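Long-range contacts in reticulocyte binding protein (Streptococcus agalactiae COH1, PDB 3FAW), which is a cell-wall-anchored pullulanase that probably hydrolyses alpha-1,6-glucosidic linkages in pullulan and related branched glucans: residues P406-F411 against T430-R435; K552-N557 against E714-V719; R436-S441 against A465-A470. One frame throughout, in Å; residues are numbered along the deposited sequence.

Interaction 1: P406-F411 against T430-R435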
loop_
_atom_site.group_PDB
_atom_site.type_symbol
_atom_site.label_atom_id
_atom_site.label_comp_id
_atom_site.label_asym_id
_atom_site.label_seq_id
_atom_site.Cartn_x
_atom_site.Cartn_y
_atom_site.Cartn_z
ATOM N N PRO A 406 6.114 21.276 -15.559
ATOM C CA PRO A 406 5.206 20.602 -16.480
ATOM C C PRO A 406 5.925 19.577 -17.354
ATOM O O PRO A 406 7.138 19.677 -17.566
ATOM C CB PRO A 406 4.648 21.748 -17.329
ATOM C CG PRO A 406 5.717 22.778 -17.316
ATOM C CD PRO A 406 6.426 22.650 -15.992
ATOM N N ASN A 407 5.173 18.593 -17.839
ATOM C CA ASN A 407 5.704 17.588 -18.753
ATOM C C ASN A 407 6.982 16.937 -18.212
ATOM O O ASN A 407 8.021 16.966 -18.868
ATOM C CB ASN A 407 5.978 18.212 -20.130
ATOM C CG ASN A 407 4.857 19.122 -20.597
ATOM O OD1 ASN A 407 3.788 18.660 -20.991
ATOM N ND2 ASN A 407 5.102 20.422 -20.560
ATOM N N TYR A 408 6.915 16.365 -17.012
ATOM C CA TYR A 408 8.065 15.625 -16.481
ATOM C C TYR A 408 7.734 14.557 -15.427
ATOM O O TYR A 408 8.043 13.379 -15.616
ATOM C CB TYR A 408 9.134 16.567 -15.901
ATOM C CG TYR A 408 10.257 15.755 -15.309
ATOM C CD1 TYR A 408 11.297 15.296 -16.109
ATOM C CD2 TYR A 408 10.235 15.373 -13.968
ATOM C CE1 TYR A 408 12.300 14.512 -15.590
ATOM C CE2 TYR A 408 11.226 14.587 -13.439
ATOM C CZ TYR A 408 12.262 14.154 -14.252
ATOM O OH TYR A 408 13.261 13.366 -13.732
ATOM N N TYR A 409 7.157 14.985 -14.310
ATOM C CA TYR A 409 7.021 14.131 -13.118
ATOM C C TYR A 409 6.137 12.908 -13.337
ATOM O O TYR A 409 6.394 11.836 -12.784
ATOM C CB TYR A 409 6.460 14.932 -11.935
ATOM C CG TYR A 409 7.497 15.683 -11.124
ATOM C CD1 TYR A 409 8.440 15.000 -10.360
ATOM C CD2 TYR A 409 7.508 17.078 -11.087
ATOM C CE1 TYR A 409 9.380 15.679 -9.600
ATOM C CE2 TYR A 409 8.444 17.767 -10.329
ATOM C CZ TYR A 409 9.374 17.061 -9.587
ATOM O OH TYR A 409 10.298 17.736 -8.826
ATOM N N HIS A 410 5.087 13.075 -14.133
ATOM C CA HIS A 410 4.134 11.996 -14.358
ATOM C C HIS A 410 4.514 11.166 -15.582
ATOM O O HIS A 410 5.238 11.639 -16.466
ATOM C CB HIS A 410 2.722 12.559 -14.529
ATOM C CG HIS A 410 2.284 13.445 -13.403
ATOM N ND1 HIS A 410 2.099 14.803 -13.551
ATOM C CD2 HIS A 410 1.999 13.164 -12.109
ATOM C CE1 HIS A 410 1.716 15.320 -12.397
ATOM N NE2 HIS A 410 1.646 14.347 -11.505
ATOM N N PHE A 411 4.033 9.926 -15.619
ATOM C CA PHE A 411 4.031 9.150 -16.857
ATOM C C PHE A 411 3.205 9.940 -17.871
ATOM O O PHE A 411 2.199 10.553 -17.511
ATOM C CB PHE A 411 3.423 7.761 -16.666
ATOM C CG PHE A 411 4.330 6.768 -15.989
ATOM C CD1 PHE A 411 5.634 6.567 -16.427
ATOM C CD2 PHE A 411 3.859 5.995 -14.928
ATOM C CE1 PHE A 411 6.460 5.637 -15.810
ATOM C CE2 PHE A 411 4.683 5.058 -14.303
ATOM C CZ PHE A 411 5.985 4.878 -14.748
ATOM N N THR A 430 10.185 6.012 -13.532
ATOM C CA THR A 430 11.344 5.811 -14.403
ATOM C C THR A 430 12.090 7.135 -14.638
ATOM O O THR A 430 13.250 7.135 -15.041
ATOM C CB THR A 430 10.938 5.203 -15.768
ATOM O OG1 THR A 430 9.960 6.036 -16.405
ATOM C CG2 THR A 430 10.362 3.808 -15.583
ATOM N N HIS A 431 11.413 8.254 -14.378
ATOM C CA HIS A 431 11.995 9.586 -14.546
ATOM C C HIS A 431 12.815 9.914 -13.297
ATOM O O HIS A 431 12.363 9.685 -12.182
ATOM C CB HIS A 431 10.901 10.641 -14.788
ATOM C CG HIS A 431 9.911 10.258 -15.852
ATOM N ND1 HIS A 431 8.792 11.013 -16.137
ATOM C CD2 HIS A 431 9.862 9.189 -16.686
ATOM C CE1 HIS A 431 8.104 10.432 -17.105
ATOM N NE2 HIS A 431 8.734 9.326 -17.459
ATOM N N ALA A 432 14.018 10.448 -13.499
ATOM C CA ALA A 432 15.034 10.538 -12.439
ATOM C C ALA A 432 14.586 11.231 -11.145
ATOM O O ALA A 432 14.805 10.702 -10.046
ATOM C CB ALA A 432 16.301 11.214 -12.979
ATOM N N MET A 433 13.981 12.411 -11.256
ATOM C CA MET A 433 13.583 13.167 -10.066
ATOM C C MET A 433 12.288 12.616 -9.458
ATOM O O MET A 433 12.036 12.793 -8.267
ATOM C CB MET A 433 13.451 14.657 -10.382
ATOM C CG MET A 433 14.698 15.291 -10.995
ATOM S SD MET A 433 16.205 15.090 -10.023
ATOM C CE MET A 433 16.864 13.570 -10.698
ATOM N N SER A 434 11.480 11.940 -10.274
ATOM C CA SER A 434 10.306 11.212 -9.782
ATOM C C SER A 434 10.748 9.953 -9.033
ATOM O O SER A 434 10.179 9.602 -7.997
ATOM C CB SER A 434 9.385 10.821 -10.935
ATOM O OG SER A 434 8.847 11.964 -11.578
ATOM N N ARG A 435 11.754 9.265 -9.570
ATOM C CA ARG A 435 12.367 8.140 -8.870
ATOM C C ARG A 435 12.991 8.595 -7.547
ATOM O O ARG A 435 12.874 7.902 -6.540
ATOM C CB ARG A 435 13.416 7.450 -9.744
ATOM C CG ARG A 435 13.969 6.169 -9.131
ATOM C CD ARG A 435 14.886 5.450 -10.100
ATOM N NE ARG A 435 14.148 4.805 -11.184
ATOM C CZ ARG A 435 14.715 4.118 -12.173
ATOM N NH1 ARG A 435 16.036 3.979 -12.237
ATOM N NH2 ARG A 435 13.953 3.567 -13.109
#
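With CG of Tyr408 swung opposite its own backbone nitrogen (chi1 177°), the phenol extends to the start of helix 432-449, while the imidazole of His431 folds back beside its own N toward the loop backbone. His431 ND1 donates to Tyr408 O at 2.5 Å, a short bond lying in the ring plane and pointing nearly straight down the carbonyl. In return, Tyr408 OH accepts the amide of Met433 at 2.7 Å, almost linearly (173°), and is also bonded to Asp126, whose other oxygen takes the amide of Ala432. The phenol and that carboxylate thus occupy two first-turn amides of a helix whose N-cap residue is His431. This helix links the third and fourth strands of the TIM barrel, 385-390 and 453-456, and loop 406-411 belongs to the long excursion preceding it. The His431 edge is directed at the Tyr408 face, centroids 5.7 Å apart, and the Phe411 edge at the His431 face, offset and nearly perpendicular (85°), forming an aromatic cluster. Still in the first turn, Ser434 OG donates to Tyr409 O at 2.7 Å, on a lone pair in the carbonyl plane, and also lies 3.3 Å from Tyr409 CD1 at the ring edge.

Interaction 2: K552-N557 against E714-V719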
loop_
_atom_site.group_PDB
_atom_site.type_symbol
_atom_site.label_atom_id
_atom_site.label_comp_id
_atom_site.label_asym_id
_atom_site.label_seq_id
_atom_site.Cartn_x
_atom_site.Cartn_y
_atom_site.Cartn_z
ATOM N N LYS A 552 1.925 -24.558 -0.328
ATOM C CA LYS A 552 3.396 -24.561 -0.501
ATOM C C LYS A 552 3.984 -23.227 -1.002
ATOM O O LYS A 552 5.190 -23.137 -1.255
ATOM C CB LYS A 552 3.824 -25.684 -1.465
ATOM C CG LYS A 552 3.677 -27.096 -0.907
ATOM C CD LYS A 552 4.442 -28.133 -1.723
ATOM C CE LYS A 552 3.897 -28.289 -3.142
ATOM N NZ LYS A 552 4.695 -29.282 -3.923
ATOM N N ALA A 553 3.142 -22.199 -1.133
ATOM C CA ALA A 553 3.542 -20.893 -1.667
ATOM C C ALA A 553 3.900 -20.991 -3.149
ATOM O O ALA A 553 4.871 -20.387 -3.611
ATOM C CB ALA A 553 4.709 -20.296 -0.861
ATOM N N GLN A 554 3.105 -21.759 -3.884
ATOM C CA GLN A 554 3.269 -21.912 -5.320
ATOM C C GLN A 554 1.935 -21.635 -6.016
ATOM O O GLN A 554 1.290 -22.554 -6.522
ATOM C CB GLN A 554 3.781 -23.315 -5.642
ATOM C CG GLN A 554 5.155 -23.596 -5.040
ATOM C CD GLN A 554 5.550 -25.051 -5.097
ATOM O OE1 GLN A 554 4.901 -25.813 -5.966
ATOM N NE2 GLN A 554 6.430 -25.488 -4.356
ATOM N N PRO A 555 1.508 -20.358 -6.031
ATOM C CA PRO A 555 0.249 -19.987 -6.681
ATOM C C PRO A 555 0.206 -20.329 -8.165
ATOM O O PRO A 555 1.236 -20.346 -8.825
ATOM C CB PRO A 555 0.182 -18.465 -6.481
ATOM C CG PRO A 555 1.585 -18.053 -6.198
ATOM C CD PRO A 555 2.171 -19.185 -5.435
ATOM N N GLY A 556 -0.994 -20.586 -8.671
ATOM C CA GLY A 556 -1.190 -20.986 -10.060
ATOM C C GLY A 556 -1.217 -19.855 -11.072
ATOM O O GLY A 556 -1.177 -20.116 -12.276
ATOM N N ASN A 557 -1.286 -18.606 -10.604
ATOM C CA ASN A 557 -1.393 -17.451 -11.510
ATOM C C ASN A 557 -0.097 -16.643 -11.696
ATOM O O ASN A 557 -0.062 -15.715 -12.500
ATOM C CB ASN A 557 -2.551 -16.530 -11.098
ATOM C CG ASN A 557 -2.337 -15.872 -9.751
ATOM O OD1 ASN A 557 -1.539 -16.334 -8.932
ATOM N ND2 ASN A 557 -3.057 -14.783 -9.512
ATOM N N GLU A 714 13.287 -27.266 -0.508
ATOM C CA GLU A 714 12.992 -28.029 0.708
ATOM C C GLU A 714 11.491 -28.146 0.977
ATOM O O GLU A 714 11.049 -29.112 1.604
ATOM C CB GLU A 714 13.747 -27.465 1.924
ATOM C CG GLU A 714 13.236 -26.152 2.496
ATOM C CD GLU A 714 14.205 -25.536 3.510
ATOM O OE1 GLU A 714 15.214 -26.191 3.869
ATOM O OE2 GLU A 714 13.958 -24.393 3.952
ATOM N N ILE A 715 10.710 -27.178 0.497
ATOM C CA ILE A 715 9.254 -27.246 0.599
ATOM C C ILE A 715 8.692 -28.445 -0.179
ATOM O O ILE A 715 7.886 -29.209 0.356
ATOM C CB ILE A 715 8.580 -25.917 0.149
ATOM C CG1 ILE A 715 8.745 -24.852 1.239
ATOM C CG2 ILE A 715 7.100 -26.124 -0.124
ATOM C CD1 ILE A 715 8.456 -23.440 0.776
ATOM N N ASP A 716 9.122 -28.619 -1.427
ATOM C CA ASP A 716 8.670 -29.761 -2.243
ATOM C C ASP A 716 9.112 -31.114 -1.672
ATOM O O ASP A 716 8.426 -32.124 -1.860
ATOM C CB ASP A 716 9.168 -29.641 -3.690
ATOM C CG ASP A 716 8.444 -28.562 -4.477
ATOM O OD1 ASP A 716 7.288 -28.234 -4.151
ATOM O OD2 ASP A 716 9.037 -28.043 -5.443
ATOM N N ARG A 717 10.251 -31.124 -0.982
ATOM C CA ARG A 717 10.808 -32.349 -0.403
ATOM C C ARG A 717 10.282 -32.677 0.987
ATOM O O ARG A 717 10.347 -33.831 1.407
ATOM C CB ARG A 717 12.331 -32.240 -0.317
ATOM C CG ARG A 717 13.027 -32.317 -1.654
ATOM C CD ARG A 717 14.429 -31.779 -1.551
ATOM N NE ARG A 717 15.193 -32.024 -2.769
ATOM C CZ ARG A 717 16.329 -31.407 -3.085
ATOM N NH1 ARG A 717 16.848 -30.488 -2.274
ATOM N NH2 ARG A 717 16.949 -31.710 -4.222
ATOM N N GLU A 718 9.795 -31.668 1.708
ATOM C CA GLU A 718 9.429 -31.838 3.120
ATOM C C GLU A 718 7.961 -31.558 3.440
ATOM O O GLU A 718 7.507 -31.870 4.543
ATOM C CB GLU A 718 10.330 -30.967 3.998
ATOM C CG GLU A 718 11.810 -31.338 3.901
ATOM C CD GLU A 718 12.751 -30.240 4.372
ATOM O OE1 GLU A 718 12.285 -29.253 4.982
ATOM O OE2 GLU A 718 13.971 -30.370 4.123
ATOM N N VAL A 719 7.229 -30.967 2.492
ATOM C CA VAL A 719 5.791 -30.760 2.637
ATOM C C VAL A 719 5.065 -31.635 1.617
ATOM O O VAL A 719 5.269 -31.486 0.410
ATOM C CB VAL A 719 5.402 -29.283 2.442
ATOM C CG1 VAL A 719 3.906 -29.091 2.672
ATOM C CG2 VAL A 719 6.207 -28.390 3.386
HETATM O O HOH W 1 5.154 -31.648 -2.175
HETATM O O HOH W 2 6.541 -27.745 -6.879
#
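Asp716 OD1 is gripped by two donors from segment 552-557. Lys552 NZ forms a salt bridge to it at 2.8 Å, arriving on the anti side, and Gln554 NE2 donates to it at 2.9 Å from the syn side. Both are tilted out of the carboxylate plane, and they come from opposite faces of it, so one oxygen is clamped between an ammonium and an amide. The hydrogen bond from Gln554 NE2 is nearly straight (169°) and lies in the plane of its amide, which stands almost perpendicular (89°) to the carboxylate.

The stem of Lys552 makes the apolar half of the contact. Its CB lies 3.6 Å from Ile715 CG2 as the two side chains run past each other in opposite senses, and its CG is 4.1 Å from Val719 CG1. A bend at chi3 (-65°) then turns the end of the lysine off this apolar path to Asp716. A water accepts from Lys552 NZ at 3.0 Å and donates to Val719 O at 2.6 Å, tying the ammonium to the end of the helix as well.

Further out, Asp716 OD2 is salt-bridged to Lys712 one turn earlier, and the two lysines would be expected to favour the ionised carboxylate. On the other side, a Schellman motif at Ala553, with positive phi, closes helix 544-551; Lys552 just before it and Gln554 just after it both direct their side chains at helix 712-718. Ile715 also packs on Pro563 and Gln612, and Val719 on Phe548 of helix 544-551. The contact thus joins the loop between that helix and barrel strand 566-568 to helix 712-718, which leads directly into strand 720-721 of the C-terminal antiparallel sheet.

Interaction 3: R436-S441 against A465-A470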
loop_
_atom_site.group_PDB
_atom_site.type_symbol
_atom_site.label_atom_id
_atom_site.label_comp_id
_atom_site.label_asym_id
_atom_site.label_seq_id
_atom_site.Cartn_x
_atom_site.Cartn_y
_atom_site.Cartn_z
ATOM N N ARG A 436 13.636 9.761 -7.550
ATOM C CA ARG A 436 14.185 10.341 -6.315
ATOM C C ARG A 436 13.127 10.541 -5.229
ATOM O O ARG A 436 13.371 10.238 -4.057
ATOM C CB ARG A 436 14.879 11.681 -6.589
ATOM C CG ARG A 436 16.337 11.565 -7.018
ATOM C CD ARG A 436 17.090 12.859 -6.742
ATOM N NE ARG A 436 17.187 13.133 -5.305
ATOM C CZ ARG A 436 17.681 14.250 -4.774
ATOM N NH1 ARG A 436 18.136 15.228 -5.545
ATOM N NH2 ARG A 436 17.728 14.386 -3.454
ATOM N N VAL A 437 11.955 11.046 -5.615
ATOM C CA VAL A 437 10.867 11.275 -4.662
ATOM C C VAL A 437 10.485 9.985 -3.929
ATOM O O VAL A 437 10.348 9.978 -2.707
ATOM C CB VAL A 437 9.609 11.857 -5.352
ATOM C CG1 VAL A 437 8.414 11.820 -4.402
ATOM C CG2 VAL A 437 9.873 13.276 -5.842
ATOM N N LEU A 438 10.326 8.904 -4.687
ATOM C CA LEU A 438 9.998 7.592 -4.126
ATOM C C LEU A 438 11.119 7.069 -3.227
ATOM O O LEU A 438 10.885 6.727 -2.065
ATOM C CB LEU A 438 9.711 6.589 -5.254
ATOM C CG LEU A 438 9.280 5.168 -4.865
ATOM C CD1 LEU A 438 8.482 4.514 -5.991
ATOM C CD2 LEU A 438 10.482 4.293 -4.491
ATOM N N VAL A 439 12.331 7.022 -3.771
ATOM C CA VAL A 439 13.489 6.459 -3.069
ATOM C C VAL A 439 13.922 7.310 -1.865
ATOM O O VAL A 439 14.221 6.765 -0.798
ATOM C CB VAL A 439 14.678 6.229 -4.042
ATOM C CG1 VAL A 439 15.915 5.750 -3.301
ATOM C CG2 VAL A 439 14.290 5.223 -5.117
ATOM N N ASP A 440 13.948 8.633 -2.026
ATOM C CA ASP A 440 14.318 9.529 -0.921
ATOM C C ASP A 440 13.321 9.472 0.238
ATOM O O ASP A 440 13.725 9.543 1.397
ATOM C CB ASP A 440 14.448 10.987 -1.383
ATOM C CG ASP A 440 15.568 11.198 -2.388
ATOM O OD1 ASP A 440 16.538 10.406 -2.425
ATOM O OD2 ASP A 440 15.465 12.177 -3.152
ATOM N N SER A 441 12.028 9.363 -0.070
ATOM C CA SER A 441 11.005 9.242 0.974
ATOM C C SER A 441 11.111 7.904 1.709
ATOM O O SER A 441 10.974 7.852 2.929
ATOM C CB SER A 441 9.594 9.443 0.407
ATOM O OG SER A 441 9.414 8.734 -0.803
ATOM N N ALA A 465 12.685 -1.424 -11.626
ATOM C CA ALA A 465 13.952 -0.758 -11.299
ATOM C C ALA A 465 13.856 0.221 -10.123
ATOM O O ALA A 465 14.756 0.267 -9.273
ATOM C CB ALA A 465 14.508 -0.047 -12.536
ATOM N N ALA A 466 12.778 1.002 -10.074
ATOM C CA ALA A 466 12.570 1.964 -8.983
ATOM C C ALA A 466 12.330 1.270 -7.636
ATOM O O ALA A 466 12.849 1.699 -6.604
ATOM C CB ALA A 466 11.407 2.905 -9.313
ATOM N N ILE A 467 11.553 0.192 -7.652
ATOM C CA ILE A 467 11.245 -0.552 -6.427
ATOM C C ILE A 467 12.463 -1.360 -5.964
ATOM O O ILE A 467 12.716 -1.472 -4.757
ATOM C CB ILE A 467 10.017 -1.482 -6.602
ATOM C CG1 ILE A 467 8.813 -0.706 -7.156
ATOM C CG2 ILE A 467 9.640 -2.126 -5.272
ATOM C CD1 ILE A 467 8.386 0.492 -6.308
ATOM N N GLU A 468 13.211 -1.915 -6.921
ATOM C CA GLU A 468 14.502 -2.555 -6.634
ATOM C C GLU A 468 15.426 -1.599 -5.891
ATOM O O GLU A 468 16.003 -1.951 -4.863
ATOM C CB GLU A 468 15.201 -2.999 -7.928
ATOM C CG GLU A 468 14.926 -4.436 -8.358
ATOM C CD GLU A 468 15.663 -5.479 -7.518
ATOM O OE1 GLU A 468 16.313 -5.108 -6.517
ATOM O OE2 GLU A 468 15.588 -6.676 -7.866
ATOM N N LEU A 469 15.567 -0.392 -6.433
ATOM C CA LEU A 469 16.437 0.626 -5.846
ATOM C C LEU A 469 15.952 1.034 -4.456
ATOM O O LEU A 469 16.753 1.171 -3.535
ATOM C CB LEU A 469 16.521 1.857 -6.756
ATOM C CG LEU A 469 17.502 2.965 -6.360
ATOM C CD1 LEU A 469 18.933 2.431 -6.345
ATOM C CD2 LEU A 469 17.385 4.151 -7.306
ATOM N N ALA A 470 14.644 1.233 -4.315
ATOM C CA ALA A 470 14.051 1.560 -3.016
ATOM C C ALA A 470 14.372 0.485 -1.974
ATOM O O ALA A 470 14.663 0.801 -0.819
ATOM C CB ALA A 470 12.542 1.746 -3.144
#
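Leu438 and Val439, adjacent on helix 436-441, are the two bumps that press on helix 465-470, where Ala466 and Ala470 let them come close to the backbone. The leucine straddles its target with its two methyls. CD2 rests against Ala470 CB at 3.5 Å and, less tightly, near Ala466 O, whereas CD1 meets Ile467 CD1 at 4.0 Å. Although the CB of Ile467 is directed off the interface, its delta carbon bends back to close this side of the leucine's seat, the two side chains crossing at about a right angle. A chi1 of -177° on Leu438 sets CG opposite the backbone N and carries both methyls onto helix 465-470.

Val439 enters the groove beside it with one branch. Its CG2 lies 3.9 Å from Leu469 CD2, which forms one wall, and 4.1 Å from both Ala466 O and Ala470 N, so the floor is largely backbone. There the chains approach closely, with Val439 CA 4.9 Å from Ala470 CA. The axes come within 9.4 Å and run in nearly the same direction, at a signed crossing angle of -22°. No hydrogen bond crosses between the segments; the fit is apolar.

Away from this seam, Arg436 NE is salt-bridged to Asp440 OD2 at 2.9 Å, an oxygen also bonded to Tyr220, and Arg436 NH1 reaches the carbonyls of Tyr131 and Gly133. Helices 432-449 and 464-477 are consecutive outer helices of the TIM barrel, joined through barrel strand 453-456, and the second leads on to the next barrel strand, 482-485.

In the fold
Interactions 1 and 3 follow one another on helix 432-449, with centres 12 Å apart. Arg435 bridges them: its NH2 lies 3.7 Å from Ala465 CB and its CD 4.0 Å from Leu469 CD2, and the guanidinium is salt-bridged to Asp463, just before helix 464-477. Interaction 2 is separate, its centre 40 Å from that of interaction 1 and 31 Å from that of interaction 3; nearest atoms stay about 21 and 18 Å away. No calcium ion belongs to these contacts: one lies about 11 Å from the side chain of Gln554, and a calcium lies about 13 Å from that of Ile467. Glu468 approaches a metal site indirectly, bonding to Thr510, one of the residues of a calcium site.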